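Local coordinates for N-terminal acetyltransferase-like protein (Chaetomium thermophilum, PDB 5NNP), which probably serves as a helical-repeat auxiliary subunit of an N-terminal acetyltransferase, assisting transfer of acetyl groups, at residues 118-123 with 527-532; 152-157 with 538-543; 308-313 with 340-345; 377-382 with 411-416. One frame throughout, in Å; residues are numbered along the deposited sequence.

Interaction 1: 118-123 with 527-532; sequences LAVLQI and FHSFSL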
loop_
_atom_site.group_PDB
_atom_site.type_symbol
_atom_site.label_atom_id
_atom_site.label_comp_id
_atom_site.label_asym_id
_atom_site.label_seq_id
_atom_site.Cartn_x
_atom_site.Cartn_y
_atom_site.Cartn_z
ATOM N N LEU A 118 -20.091 5.160 -17.370
ATOM C CA LEU A 118 -20.105 3.708 -17.499
ATOM C C LEU A 118 -18.695 3.135 -17.654
ATOM O O LEU A 118 -18.343 2.126 -17.053
ATOM C CB LEU A 118 -20.964 3.300 -18.698
ATOM C CG LEU A 118 -20.845 1.854 -19.151
ATOM C CD1 LEU A 118 -21.503 0.930 -18.139
ATOM C CD2 LEU A 118 -21.458 1.688 -20.530
ATOM N N ALA A 119 -17.896 3.780 -18.485
ATOM C CA ALA A 119 -16.555 3.304 -18.763
ATOM C C ALA A 119 -15.747 3.270 -17.476
ATOM O O ALA A 119 -14.981 2.332 -17.226
ATOM C CB ALA A 119 -15.876 4.199 -19.801
ATOM N N VAL A 120 -15.928 4.312 -16.667
ATOM C CA VAL A 120 -15.236 4.409 -15.393
ATOM C C VAL A 120 -15.665 3.240 -14.511
ATOM O O VAL A 120 -14.835 2.503 -13.999
ATOM C CB VAL A 120 -15.518 5.754 -14.678
ATOM C CG1 VAL A 120 -14.962 5.721 -13.293
ATOM C CG2 VAL A 120 -14.929 6.927 -15.474
ATOM N N LEU A 121 -16.973 3.062 -14.367
ATOM C CA LEU A 121 -17.525 1.971 -13.571
ATOM C C LEU A 121 -17.009 0.615 -14.043
ATOM O O LEU A 121 -16.673 -0.258 -13.233
ATOM C CB LEU A 121 -19.060 2.002 -13.612
ATOM C CG LEU A 121 -19.785 3.129 -12.866
ATOM C CD1 LEU A 121 -21.201 3.253 -13.348
ATOM C CD2 LEU A 121 -19.778 2.879 -11.362
ATOM N N GLN A 122 -16.930 0.436 -15.354
ATOM C CA GLN A 122 -16.524 -0.854 -15.889
ATOM C C GLN A 122 -15.081 -1.214 -15.536
ATOM O O GLN A 122 -14.796 -2.366 -15.185
ATOM C CB GLN A 122 -16.701 -0.887 -17.400
ATOM C CG GLN A 122 -18.122 -1.096 -17.846
ATOM C CD GLN A 122 -18.304 -0.781 -19.322
ATOM O OE1 GLN A 122 -17.816 0.242 -19.821
ATOM N NE2 GLN A 122 -18.999 -1.664 -20.031
ATOM N N ILE A 123 -14.166 -0.250 -15.648
ATOM C CA ILE A 123 -12.781 -0.548 -15.311
ATOM C C ILE A 123 -12.657 -0.701 -13.784
ATOM O O ILE A 123 -11.917 -1.564 -13.301
ATOM C CB ILE A 123 -11.790 0.513 -15.849
ATOM C CG1 ILE A 123 -10.343 0.049 -15.645
ATOM C CG2 ILE A 123 -12.002 1.851 -15.183
ATOM C CD1 ILE A 123 -10.038 -1.381 -16.152
ATOM N N PHE A 527 -9.249 8.044 -10.443
ATOM C CA PHE A 527 -7.954 8.047 -11.116
ATOM C C PHE A 527 -7.970 7.362 -12.483
ATOM O O PHE A 527 -7.088 7.614 -13.301
ATOM C CB PHE A 527 -6.892 7.424 -10.203
ATOM C CG PHE A 527 -6.552 8.294 -9.037
ATOM C CD1 PHE A 527 -5.834 9.471 -9.235
ATOM C CD2 PHE A 527 -6.991 7.984 -7.758
ATOM C CE1 PHE A 527 -5.529 10.326 -8.165
ATOM C CE2 PHE A 527 -6.697 8.822 -6.681
ATOM C CZ PHE A 527 -5.964 10.004 -6.880
ATOM N N HIS A 528 -8.975 6.526 -12.744
ATOM C CA HIS A 528 -9.147 5.966 -14.086
ATOM C C HIS A 528 -9.181 7.110 -15.111
ATOM O O HIS A 528 -8.621 6.988 -16.194
ATOM C CB HIS A 528 -10.422 5.120 -14.188
ATOM C CG HIS A 528 -10.566 4.097 -13.084
ATOM N ND1 HIS A 528 -9.584 3.194 -12.777
ATOM C CD2 HIS A 528 -11.599 3.851 -12.245
ATOM C CE1 HIS A 528 -9.993 2.432 -11.766
ATOM N NE2 HIS A 528 -11.206 2.802 -11.439
ATOM N N SER A 529 -9.807 8.231 -14.750
ATOM C CA SER A 529 -9.838 9.415 -15.618
ATOM C C SER A 529 -8.640 10.324 -15.433
ATOM O O SER A 529 -8.082 10.848 -16.386
ATOM C CB SER A 529 -11.095 10.222 -15.356
ATOM O OG SER A 529 -12.221 9.448 -15.689
ATOM N N PHE A 530 -8.279 10.524 -14.175
ATOM C CA PHE A 530 -7.269 11.488 -13.816
ATOM C C PHE A 530 -5.899 11.145 -14.405
ATOM O O PHE A 530 -5.183 12.031 -14.896
ATOM C CB PHE A 530 -7.177 11.592 -12.306
ATOM C CG PHE A 530 -6.320 12.718 -11.846
ATOM C CD1 PHE A 530 -6.795 14.007 -11.863
ATOM C CD2 PHE A 530 -5.029 12.490 -11.412
ATOM C CE1 PHE A 530 -5.999 15.048 -11.447
ATOM C CE2 PHE A 530 -4.242 13.518 -11.001
ATOM C CZ PHE A 530 -4.724 14.804 -11.019
ATOM N N SER A 531 -5.541 9.865 -14.362
ATOM C CA SER A 531 -4.264 9.427 -14.896
ATOM C C SER A 531 -4.154 9.671 -16.395
ATOM O O SER A 531 -3.044 9.855 -16.907
ATOM C CB SER A 531 -4.025 7.952 -14.582
ATOM O OG SER A 531 -3.545 7.802 -13.247
ATOM N N LEU A 532 -5.289 9.663 -17.098
ATOM C CA LEU A 532 -5.285 9.948 -18.534
ATOM C C LEU A 532 -4.951 11.430 -18.762
ATOM O O LEU A 532 -4.356 11.782 -19.771
ATOM C CB LEU A 532 -6.623 9.578 -19.186
ATOM C CG LEU A 532 -7.010 8.093 -19.218
ATOM C CD1 LEU A 532 -8.404 7.895 -19.770
ATOM C CD2 LEU A 532 -6.025 7.249 -20.021
#
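The imidazole ring of H528 receives the branch methyl of I123 over one face: CG2 stands 3.5 Å from the ring centroid, 17° off the ring normal, which meets the geometry of a CH-pi contact. The methyl is displaced toward the rim, and its nearest ring atom is H528 CG, 3.4 Å from I123 CG2. The carbonyl O of V120 approaches obliquely and comes to 3.9 Å from H528 CD2, while V120 CG1 lies 4.0 Å from that same carbon. V120 forks around the start of helix 527-534: with CG1 anti to the backbone N (chi1 171°) and directed at the histidine, the other methyl, CG2, meets S529 OG at 3.7 Å. The segment axes approach to 10.1 Å at 108°, so the two helices share a short patch instead of a long seam. Outside the two segments, H528 NE2 is hydrogen-bonded to Q124 OE1 and ND1 to Y540 OH, so both nitrogens of this buried ring are satisfied and its rotation is fixed. An alanine at H528 would remove the ring, and is likely to leave Q124 and Y540 without their shared mate and to open a gap under the I123 methyl. The amide oxygen facing NE2 suggests a proton there, in a polar ring gripped at both nitrogens and covered on one face by an apolar methyl.

Interaction 2: 152-157 with 538-543; sequences LAIAYH and RAYVDM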
loop_
_atom_site.group_PDB
_atom_site.type_symbol
_atom_site.label_atom_id
_atom_site.label_comp_id
_atom_site.label_asym_id
_atom_site.label_seq_id
_atom_site.Cartn_x
_atom_site.Cartn_y
_atom_site.Cartn_z
ATOM N N LEU A 152 -7.613 3.488 -24.784
ATOM C CA LEU A 152 -7.970 2.253 -25.479
ATOM C C LEU A 152 -6.798 1.278 -25.449
ATOM O O LEU A 152 -7.009 0.078 -25.310
ATOM C CB LEU A 152 -8.410 2.503 -26.929
ATOM C CG LEU A 152 -8.637 1.206 -27.750
ATOM C CD1 LEU A 152 -9.761 0.313 -27.176
ATOM C CD2 LEU A 152 -8.851 1.460 -29.233
ATOM N N ALA A 153 -5.572 1.782 -25.559
ATOM C CA ALA A 153 -4.393 0.937 -25.369
ATOM C C ALA A 153 -4.337 0.329 -23.948
ATOM O O ALA A 153 -4.054 -0.863 -23.782
ATOM C CB ALA A 153 -3.144 1.717 -25.652
ATOM N N ILE A 154 -4.636 1.144 -22.934
ATOM C CA ILE A 154 -4.667 0.654 -21.556
ATOM C C ILE A 154 -5.723 -0.449 -21.366
ATOM O O ILE A 154 -5.446 -1.477 -20.737
ATOM C CB ILE A 154 -4.933 1.799 -20.559
ATOM C CG1 ILE A 154 -3.716 2.721 -20.473
ATOM C CG2 ILE A 154 -5.264 1.260 -19.191
ATOM C CD1 ILE A 154 -4.061 4.132 -20.090
ATOM N N ALA A 155 -6.918 -0.248 -21.923
ATOM C CA ALA A 155 -7.991 -1.233 -21.790
ATOM C C ALA A 155 -7.579 -2.563 -22.397
ATOM O O ALA A 155 -7.819 -3.630 -21.811
ATOM C CB ALA A 155 -9.251 -0.742 -22.439
ATOM N N TYR A 156 -6.962 -2.499 -23.576
ATOM C CA TYR A 156 -6.471 -3.708 -24.231
ATOM C C TYR A 156 -5.395 -4.383 -23.384
ATOM O O TYR A 156 -5.415 -5.595 -23.181
ATOM C CB TYR A 156 -5.899 -3.382 -25.608
ATOM C CG TYR A 156 -6.906 -3.332 -26.725
ATOM C CD1 TYR A 156 -7.890 -4.301 -26.850
ATOM C CD2 TYR A 156 -6.852 -2.327 -27.677
ATOM C CE1 TYR A 156 -8.806 -4.256 -27.905
ATOM C CE2 TYR A 156 -7.752 -2.268 -28.705
ATOM C CZ TYR A 156 -8.724 -3.225 -28.823
ATOM O OH TYR A 156 -9.607 -3.124 -29.866
ATOM N N HIS A 157 -4.459 -3.571 -22.903
ATOM C CA HIS A 157 -3.352 -4.003 -22.054
ATOM C C HIS A 157 -3.822 -4.733 -20.796
ATOM O O HIS A 157 -3.351 -5.833 -20.487
ATOM C CB HIS A 157 -2.511 -2.786 -21.672
ATOM C CG HIS A 157 -1.230 -3.131 -20.984
ATOM N ND1 HIS A 157 -0.477 -2.192 -20.313
ATOM C CD2 HIS A 157 -0.578 -4.307 -20.851
ATOM C CE1 HIS A 157 0.590 -2.779 -19.796
ATOM N NE2 HIS A 157 0.554 -4.060 -20.105
ATOM N N ARG A 538 2.352 4.296 -16.809
ATOM C CA ARG A 538 2.925 3.173 -16.080
ATOM C C ARG A 538 2.523 3.189 -14.585
ATOM O O ARG A 538 2.223 2.140 -14.013
ATOM C CB ARG A 538 4.449 3.161 -16.244
ATOM C CG ARG A 538 4.909 2.807 -17.654
ATOM C CD ARG A 538 6.375 3.138 -17.860
ATOM N NE ARG A 538 6.629 4.549 -17.598
ATOM C CZ ARG A 538 7.634 5.000 -16.862
ATOM N NH1 ARG A 538 8.491 4.146 -16.338
ATOM N NH2 ARG A 538 7.790 6.305 -16.665
ATOM N N ALA A 539 2.468 4.367 -13.965
ATOM C CA ALA A 539 2.087 4.425 -12.560
ATOM C C ALA A 539 0.649 3.973 -12.407
ATOM O O ALA A 539 0.320 3.223 -11.477
ATOM C CB ALA A 539 2.282 5.837 -11.968
ATOM N N TYR A 540 -0.205 4.429 -13.321
ATOM C CA TYR A 540 -1.601 4.018 -13.297
ATOM C C TYR A 540 -1.735 2.483 -13.341
ATOM O O TYR A 540 -2.482 1.893 -12.550
ATOM C CB TYR A 540 -2.384 4.639 -14.456
ATOM C CG TYR A 540 -3.781 4.077 -14.563
ATOM C CD1 TYR A 540 -4.807 4.564 -13.766
ATOM C CD2 TYR A 540 -4.069 3.036 -15.441
ATOM C CE1 TYR A 540 -6.078 4.046 -13.854
ATOM C CE2 TYR A 540 -5.331 2.507 -15.531
ATOM C CZ TYR A 540 -6.342 3.011 -14.735
ATOM O OH TYR A 540 -7.616 2.475 -14.817
ATOM N N VAL A 541 -1.011 1.844 -14.258
ATOM C CA VAL A 541 -1.107 0.406 -14.402
ATOM C C VAL A 541 -0.502 -0.283 -13.182
ATOM O O VAL A 541 -0.944 -1.361 -12.814
ATOM C CB VAL A 541 -0.420 -0.112 -15.686
ATOM C CG1 VAL A 541 -0.386 -1.636 -15.669
ATOM C CG2 VAL A 541 -1.150 0.368 -16.920
ATOM N N ASP A 542 0.498 0.340 -12.557
ATOM C CA ASP A 542 1.033 -0.160 -11.282
ATOM C C ASP A 542 -0.028 -0.149 -10.192
ATOM O O ASP A 542 -0.137 -1.087 -9.398
ATOM C CB ASP A 542 2.221 0.667 -10.806
ATOM C CG ASP A 542 3.505 0.279 -11.478
ATOM O OD1 ASP A 542 3.588 -0.863 -11.968
ATOM O OD2 ASP A 542 4.437 1.115 -11.501
ATOM N N MET A 543 -0.799 0.929 -10.153
ATOM C CA MET A 543 -1.805 1.093 -9.125
ATOM C C MET A 543 -2.894 0.038 -9.262
ATOM O O MET A 543 -3.205 -0.673 -8.305
ATOM C CB MET A 543 -2.401 2.492 -9.192
ATOM C CG MET A 543 -3.448 2.714 -8.138
ATOM S SD MET A 543 -4.831 3.686 -8.735
ATOM C CE MET A 543 -5.409 2.641 -10.036
#
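I154 reaches Y540 because its CG1 branch leans back beside the backbone N (chi1 -70°), which turns CG2 anti to that nitrogen and presents this methyl to the facing helix. Y540 answers with CG anti to its own N (chi1 172°), carrying the ring out from helix 537-547. The two meet at I154 CG2 and Y540 CE2, 3.9 Å apart, an apolar contact in which the side chains run at a slant to one another. A second, looser pair lies one turn along helix 146-159 and one residue on in the partner: H157 ND1 and V541 CG2 are 4.3 Å apart, the methyl near the imidazole at an oblique angle. All four residues bury 30 to 45 Å² each, 152 Å² in total, yet the backbones stay well apart, the nearest alpha carbons being those of I154 and V541 at 8.0 Å. The joint is therefore made by the outer parts of side chains and by dispersion. The polar ends of H157 are served by helix 185-200: ND1 is hydrogen-bonded to Y193 OH and NE2 to E200 OE2, which probably holds the imidazole that V541 CG2 approaches. I154 also touches Y193 and I537, so the isoleucine has neighbours beyond Y540. Such side-chain meshing of helices some 380 residues apart is consistent with a TPR-type alpha superhelix curling far enough for a late helix to dock on an early one.

Interaction 3: 308-313 with 340-345; sequences TTAKAY and ETLASL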
loop_
_atom_site.group_PDB
_atom_site.type_symbol
_atom_site.label_atom_id
_atom_site.label_comp_id
_atom_site.label_asym_id
_atom_site.label_seq_id
_atom_site.Cartn_x
_atom_site.Cartn_y
_atom_site.Cartn_z
ATOM N N THR A 308 37.794 -7.302 10.909
ATOM C CA THR A 308 38.537 -6.096 10.580
ATOM C C THR A 308 37.655 -5.005 9.987
ATOM O O THR A 308 37.715 -3.854 10.425
ATOM C CB THR A 308 39.671 -6.406 9.599
ATOM O OG1 THR A 308 40.578 -7.337 10.203
ATOM C CG2 THR A 308 40.425 -5.132 9.236
ATOM N N THR A 309 36.840 -5.368 8.997
ATOM C CA THR A 309 35.911 -4.429 8.376
ATOM C C THR A 309 34.822 -3.984 9.353
ATOM O O THR A 309 34.426 -2.816 9.374
ATOM C CB THR A 309 35.225 -5.034 7.129
ATOM O OG1 THR A 309 36.208 -5.421 6.159
ATOM C CG2 THR A 309 34.283 -4.024 6.520
ATOM N N ALA A 310 34.332 -4.930 10.150
ATOM C CA ALA A 310 33.276 -4.649 11.115
ATOM C C ALA A 310 33.740 -3.700 12.221
ATOM O O ALA A 310 32.973 -2.842 12.674
ATOM C CB ALA A 310 32.757 -5.942 11.718
ATOM N N LYS A 311 34.992 -3.845 12.661
ATOM C CA LYS A 311 35.512 -2.930 13.668
ATOM C C LYS A 311 35.548 -1.504 13.119
ATOM O O LYS A 311 35.069 -0.571 13.765
ATOM C CB LYS A 311 36.901 -3.353 14.144
ATOM C CG LYS A 311 37.417 -2.502 15.301
ATOM C CD LYS A 311 38.423 -3.253 16.167
ATOM C CE LYS A 311 38.758 -2.437 17.403
ATOM N NZ LYS A 311 39.795 -3.070 18.258
ATOM N N ALA A 312 36.077 -1.341 11.909
ATOM C CA ALA A 312 36.188 -0.015 11.303
ATOM C C ALA A 312 34.824 0.640 11.066
ATOM O O ALA A 312 34.698 1.861 11.179
ATOM C CB ALA A 312 36.951 -0.094 10.023
ATOM N N TYR A 313 33.806 -0.159 10.757
ATOM C CA TYR A 313 32.466 0.382 10.582
ATOM C C TYR A 313 31.882 0.786 11.934
ATOM O O TYR A 313 31.346 1.888 12.078
ATOM C CB TYR A 313 31.553 -0.629 9.875
ATOM C CG TYR A 313 30.149 -0.142 9.636
ATOM C CD1 TYR A 313 29.849 0.634 8.534
ATOM C CD2 TYR A 313 29.112 -0.458 10.515
ATOM C CE1 TYR A 313 28.549 1.092 8.299
ATOM C CE2 TYR A 313 27.805 -0.006 10.295
ATOM C CZ TYR A 313 27.535 0.769 9.178
ATOM O OH TYR A 313 26.257 1.236 8.929
ATOM N N GLU A 340 28.520 -13.107 17.351
ATOM C CA GLU A 340 29.426 -13.071 18.495
ATOM C C GLU A 340 30.524 -12.043 18.257
ATOM O O GLU A 340 30.949 -11.345 19.178
ATOM C CB GLU A 340 30.024 -14.458 18.756
ATOM C CG GLU A 340 28.972 -15.517 18.989
ATOM C CD GLU A 340 29.542 -16.900 19.154
ATOM O OE1 GLU A 340 30.778 -17.078 19.031
ATOM O OE2 GLU A 340 28.736 -17.817 19.416
ATOM N N THR A 341 30.969 -11.945 17.008
ATOM C CA THR A 341 32.050 -11.037 16.662
ATOM C C THR A 341 31.618 -9.583 16.850
ATOM O O THR A 341 32.408 -8.738 17.274
ATOM C CB THR A 341 32.531 -11.258 15.210
ATOM O OG1 THR A 341 33.097 -12.569 15.083
ATOM C CG2 THR A 341 33.584 -10.235 14.835
ATOM N N LEU A 342 30.362 -9.285 16.538
ATOM C CA LEU A 342 29.891 -7.912 16.641
ATOM C C LEU A 342 29.810 -7.484 18.098
ATOM O O LEU A 342 30.119 -6.338 18.436
ATOM C CB LEU A 342 28.538 -7.748 15.954
ATOM C CG LEU A 342 28.655 -7.732 14.432
ATOM C CD1 LEU A 342 27.272 -7.665 13.797
ATOM C CD2 LEU A 342 29.545 -6.575 13.980
ATOM N N ALA A 343 29.413 -8.411 18.961
ATOM C CA ALA A 343 29.342 -8.126 20.388
ATOM C C ALA A 343 30.752 -7.928 20.980
ATOM O O ALA A 343 30.999 -7.002 21.771
ATOM C CB ALA A 343 28.603 -9.235 21.100
ATOM N N SER A 344 31.673 -8.795 20.573
ATOM C CA SER A 344 33.049 -8.706 21.019
ATOM C C SER A 344 33.673 -7.379 20.598
ATOM O O SER A 344 34.396 -6.762 21.370
ATOM C CB SER A 344 33.865 -9.883 20.473
ATOM O OG SER A 344 35.240 -9.755 20.786
ATOM N N LEU A 345 33.395 -6.936 19.378
ATOM C CA LEU A 345 33.945 -5.669 18.906
ATOM C C LEU A 345 33.388 -4.472 19.677
ATOM O O LEU A 345 34.114 -3.509 19.952
ATOM C CB LEU A 345 33.677 -5.494 17.417
ATOM C CG LEU A 345 34.568 -6.373 16.544
ATOM C CD1 LEU A 345 34.191 -6.163 15.096
ATOM C CD2 LEU A 345 36.037 -6.052 16.792
#
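L345 gives up the most surface here, 73 Å², and it does so by splitting its two methyls between A310 and K311. CD1 is 3.7 Å from A310 CB and also lies over the helix backbone, 3.5 Å from K311 N. CD2 turns to the lysine's aliphatic chain, meeting K311 CD at 3.7 Å and K311 CB at 3.9 Å. K311 can offer this flank because CG is anti to its backbone N (chi1 -174°) and the chain beyond runs extended across the leucine at a slant; its NZ travels on to salt bridges with E348 and E352 of the same partner helix. A310 CB meets methyls of two leucines one turn apart on the facing helix, that of L345 and, at 4.0 Å, L342 CD2. The K311 and L345 alpha carbons are 6.1 Å apart, and the segment axes approach to 10.0 Å at 46°. With an alanine here in place of L345, the CD1 and CD2 contacts go, which is likely to open a gap beside A310 and leave the K311 methylenes without apolar support. The contact unites helix 303-320 with helix 336-352, which are separated in sequence by the short helix 325-329. L345 is further covered by R307 and L314 of helix 303-320, A310 is touched by L298, and helix 369-381 packs against the next side through L342 and A343.

Interaction 4: 377-382 with 411-416; sequences YLAQHY and HMTKAR. With PO4 (phosphate ion), chain U.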
loop_
_atom_site.group_PDB
_atom_site.type_symbol
_atom_site.label_atom_id
_atom_site.label_comp_id
_atom_site.label_asym_id
_atom_site.label_seq_id
_atom_site.Cartn_x
_atom_site.Cartn_y
_atom_site.Cartn_z
ATOM N N TYR A 377 24.312 -0.375 22.121
ATOM C CA TYR A 377 24.368 -1.457 21.140
ATOM C C TYR A 377 24.322 -2.790 21.871
ATOM O O TYR A 377 23.626 -3.728 21.462
ATOM C CB TYR A 377 25.626 -1.389 20.270
ATOM C CG TYR A 377 25.683 -2.484 19.216
ATOM C CD1 TYR A 377 26.108 -3.778 19.535
ATOM C CD2 TYR A 377 25.311 -2.228 17.904
ATOM C CE1 TYR A 377 26.158 -4.773 18.570
ATOM C CE2 TYR A 377 25.358 -3.209 16.941
ATOM C CZ TYR A 377 25.779 -4.479 17.276
ATOM O OH TYR A 377 25.821 -5.451 16.296
ATOM N N LEU A 378 25.083 -2.871 22.953
ATOM C CA LEU A 378 25.148 -4.102 23.707
ATOM C C LEU A 378 23.803 -4.386 24.374
ATOM O O LEU A 378 23.404 -5.544 24.506
ATOM C CB LEU A 378 26.271 -4.037 24.732
ATOM C CG LEU A 378 27.658 -4.217 24.121
ATOM C CD1 LEU A 378 28.738 -3.686 25.046
ATOM C CD2 LEU A 378 27.888 -5.686 23.790
ATOM N N ALA A 379 23.098 -3.329 24.773
ATOM C CA ALA A 379 21.806 -3.491 25.430
ATOM C C ALA A 379 20.848 -4.160 24.470
ATOM O O ALA A 379 20.112 -5.081 24.829
ATOM C CB ALA A 379 21.258 -2.163 25.876
ATOM N N GLN A 380 20.887 -3.698 23.231
ATOM C CA GLN A 380 19.995 -4.201 22.212
ATOM C C GLN A 380 20.399 -5.586 21.739
ATOM O O GLN A 380 19.540 -6.421 21.471
ATOM C CB GLN A 380 19.941 -3.220 21.047
ATOM C CG GLN A 380 19.091 -2.032 21.388
ATOM C CD GLN A 380 18.951 -1.092 20.247
ATOM O OE1 GLN A 380 19.928 -0.499 19.781
ATOM N NE2 GLN A 380 17.730 -0.946 19.770
ATOM N N HIS A 381 21.703 -5.820 21.645
ATOM C CA HIS A 381 22.226 -7.136 21.283
ATOM C C HIS A 381 21.600 -8.217 22.152
ATOM O O HIS A 381 21.039 -9.188 21.655
ATOM C CB HIS A 381 23.753 -7.165 21.428
ATOM C CG HIS A 381 24.382 -8.475 21.056
ATOM N ND1 HIS A 381 24.907 -8.722 19.803
ATOM C CD2 HIS A 381 24.595 -9.599 21.782
ATOM C CE1 HIS A 381 25.404 -9.945 19.770
ATOM N NE2 HIS A 381 25.225 -10.499 20.956
ATOM N N TYR A 382 21.689 -8.025 23.458
ATOM C CA TYR A 382 21.247 -9.029 24.399
ATOM C C TYR A 382 19.750 -8.971 24.664
ATOM O O TYR A 382 19.212 -9.779 25.415
ATOM C CB TYR A 382 22.039 -8.882 25.683
ATOM C CG TYR A 382 23.463 -9.302 25.479
ATOM C CD1 TYR A 382 23.794 -10.651 25.346
ATOM C CD2 TYR A 382 24.474 -8.366 25.394
ATOM C CE1 TYR A 382 25.099 -11.053 25.148
ATOM C CE2 TYR A 382 25.779 -8.754 25.197
ATOM C CZ TYR A 382 26.088 -10.100 25.072
ATOM O OH TYR A 382 27.391 -10.484 24.874
ATOM N N HIS A 411 15.710 4.626 27.394
ATOM C CA HIS A 411 14.566 4.175 28.187
ATOM C C HIS A 411 13.604 3.309 27.365
ATOM O O HIS A 411 12.963 2.406 27.904
ATOM C CB HIS A 411 13.821 5.368 28.792
ATOM C CG HIS A 411 14.614 6.112 29.819
ATOM N ND1 HIS A 411 14.651 5.738 31.145
ATOM C CD2 HIS A 411 15.419 7.197 29.711
ATOM C CE1 HIS A 411 15.437 6.565 31.813
ATOM N NE2 HIS A 411 15.913 7.459 30.967
ATOM N N MET A 412 13.518 3.583 26.067
ATOM C CA MET A 412 12.641 2.838 25.172
ATOM C C MET A 412 13.052 1.377 25.128
ATOM O O MET A 412 12.220 0.480 25.243
ATOM C CB MET A 412 12.677 3.432 23.770
ATOM C CG MET A 412 11.848 2.669 22.796
ATOM S SD MET A 412 11.749 3.420 21.150
ATOM C CE MET A 412 13.473 3.704 20.759
ATOM N N THR A 413 14.352 1.150 24.966
ATOM C CA THR A 413 14.904 -0.196 24.951
ATOM C C THR A 413 14.691 -0.889 26.296
ATOM O O THR A 413 14.394 -2.088 26.353
ATOM C CB THR A 413 16.405 -0.176 24.608
ATOM O OG1 THR A 413 16.563 0.042 23.203
ATOM C CG2 THR A 413 17.060 -1.502 24.964
ATOM N N LYS A 414 14.843 -0.128 27.376
ATOM C CA LYS A 414 14.653 -0.664 28.712
ATOM C C LYS A 414 13.264 -1.258 28.887
ATOM O O LYS A 414 13.111 -2.397 29.345
ATOM C CB LYS A 414 14.878 0.421 29.751
ATOM C CG LYS A 414 14.867 -0.106 31.160
ATOM C CD LYS A 414 15.335 0.936 32.113
ATOM C CE LYS A 414 14.409 1.013 33.285
ATOM N NZ LYS A 414 15.091 1.727 34.386
ATOM N N ALA A 415 12.256 -0.465 28.533
ATOM C CA ALA A 415 10.870 -0.920 28.520
ATOM C C ALA A 415 10.689 -2.215 27.725
ATOM O O ALA A 415 9.898 -3.077 28.105
ATOM C CB ALA A 415 9.951 0.185 27.946
ATOM N N ARG A 416 11.408 -2.340 26.617
ATOM C CA ARG A 416 11.248 -3.490 25.732
ATOM C C ARG A 416 11.801 -4.750 26.388
ATOM O O ARG A 416 11.313 -5.856 26.152
ATOM C CB ARG A 416 11.936 -3.237 24.387
ATOM C CG ARG A 416 11.755 -4.350 23.373
ATOM C CD ARG A 416 12.394 -3.998 22.034
ATOM N NE ARG A 416 11.640 -2.979 21.305
ATOM C CZ ARG A 416 11.962 -1.688 21.255
ATOM N NH1 ARG A 416 13.038 -1.237 21.891
ATOM N NH2 ARG A 416 11.208 -0.843 20.557
HETATM P P PO4 U . 8.101 -3.123 19.976
HETATM O O1 PO4 U . 8.199 -3.004 21.476
HETATM O O2 PO4 U . 8.113 -4.592 19.615
HETATM O O3 PO4 U . 6.814 -2.502 19.476
HETATM O O4 PO4 U . 9.274 -2.404 19.352
#
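Q380 and T413 meet at about a right angle, the extended glutamine passing across the end of the threonine. Both branches of T413 touch the glutamine: OG1 lies 3.7 Å from Q380 CG and CG2 4.1 Å from that same carbon, while CG2 also touches A379 CB more loosely, at 4.3 Å. Q380 NE2 stays 3.8 Å from T413 OG1, too far to count as a bond; that hydroxyl is hydrogen-bonded to Y376 OH instead. What the glutamine provides is thus chiefly its aliphatic length, and the buried area is small, 107 Å² in all. R416, one turn further along helix 408-421, points its guanidinium to a phosphate ion. Its chain leaves with CG anti to the backbone N and then bends at chi3 (-73°), which sets the NE and NH2 edge toward the ion. One oxygen, O4, lies near the guanidinium plane and takes both bonds: from R416 NH2 at 2.8 Å, fairly straight at 157°, and from R416 NE at 3.1 Å, more bent at 139°. K450 NZ binds the ion as well, so two basic side chains probably offset the charge of an anion likely to come from the crystallisation liquor. Segment 377-382 falls in a predicted TPR, 374-407, and helix 390-403 fills the side between the two contact helices, with V397 touching both A379 and T413. Beyond R416, helix 442-454 continues the array through K447 and Y451.

Overall arrangement
The four contacts form two pairs. Interactions 1 and 2 have centres about 11 Å apart and share a buried cluster, tied by the tyrosine-histidine bond between Y540 and H528 and by L532 CD2 packing 3.7 Å from I154 CD1; each joins an early helix to one roughly 400 residues later. Interactions 3 and 4, centres about 19 Å apart, are local joints of helices one helix apart in the chain, touching where A343 CB meets H381 CE1 at 3.5 Å. Between the pairs, centres are about 48 to 56 Å apart without touching. The phosphate adjoins interaction 4. Long-range closure in one region thus coexists with packing of near-sequential helices in another.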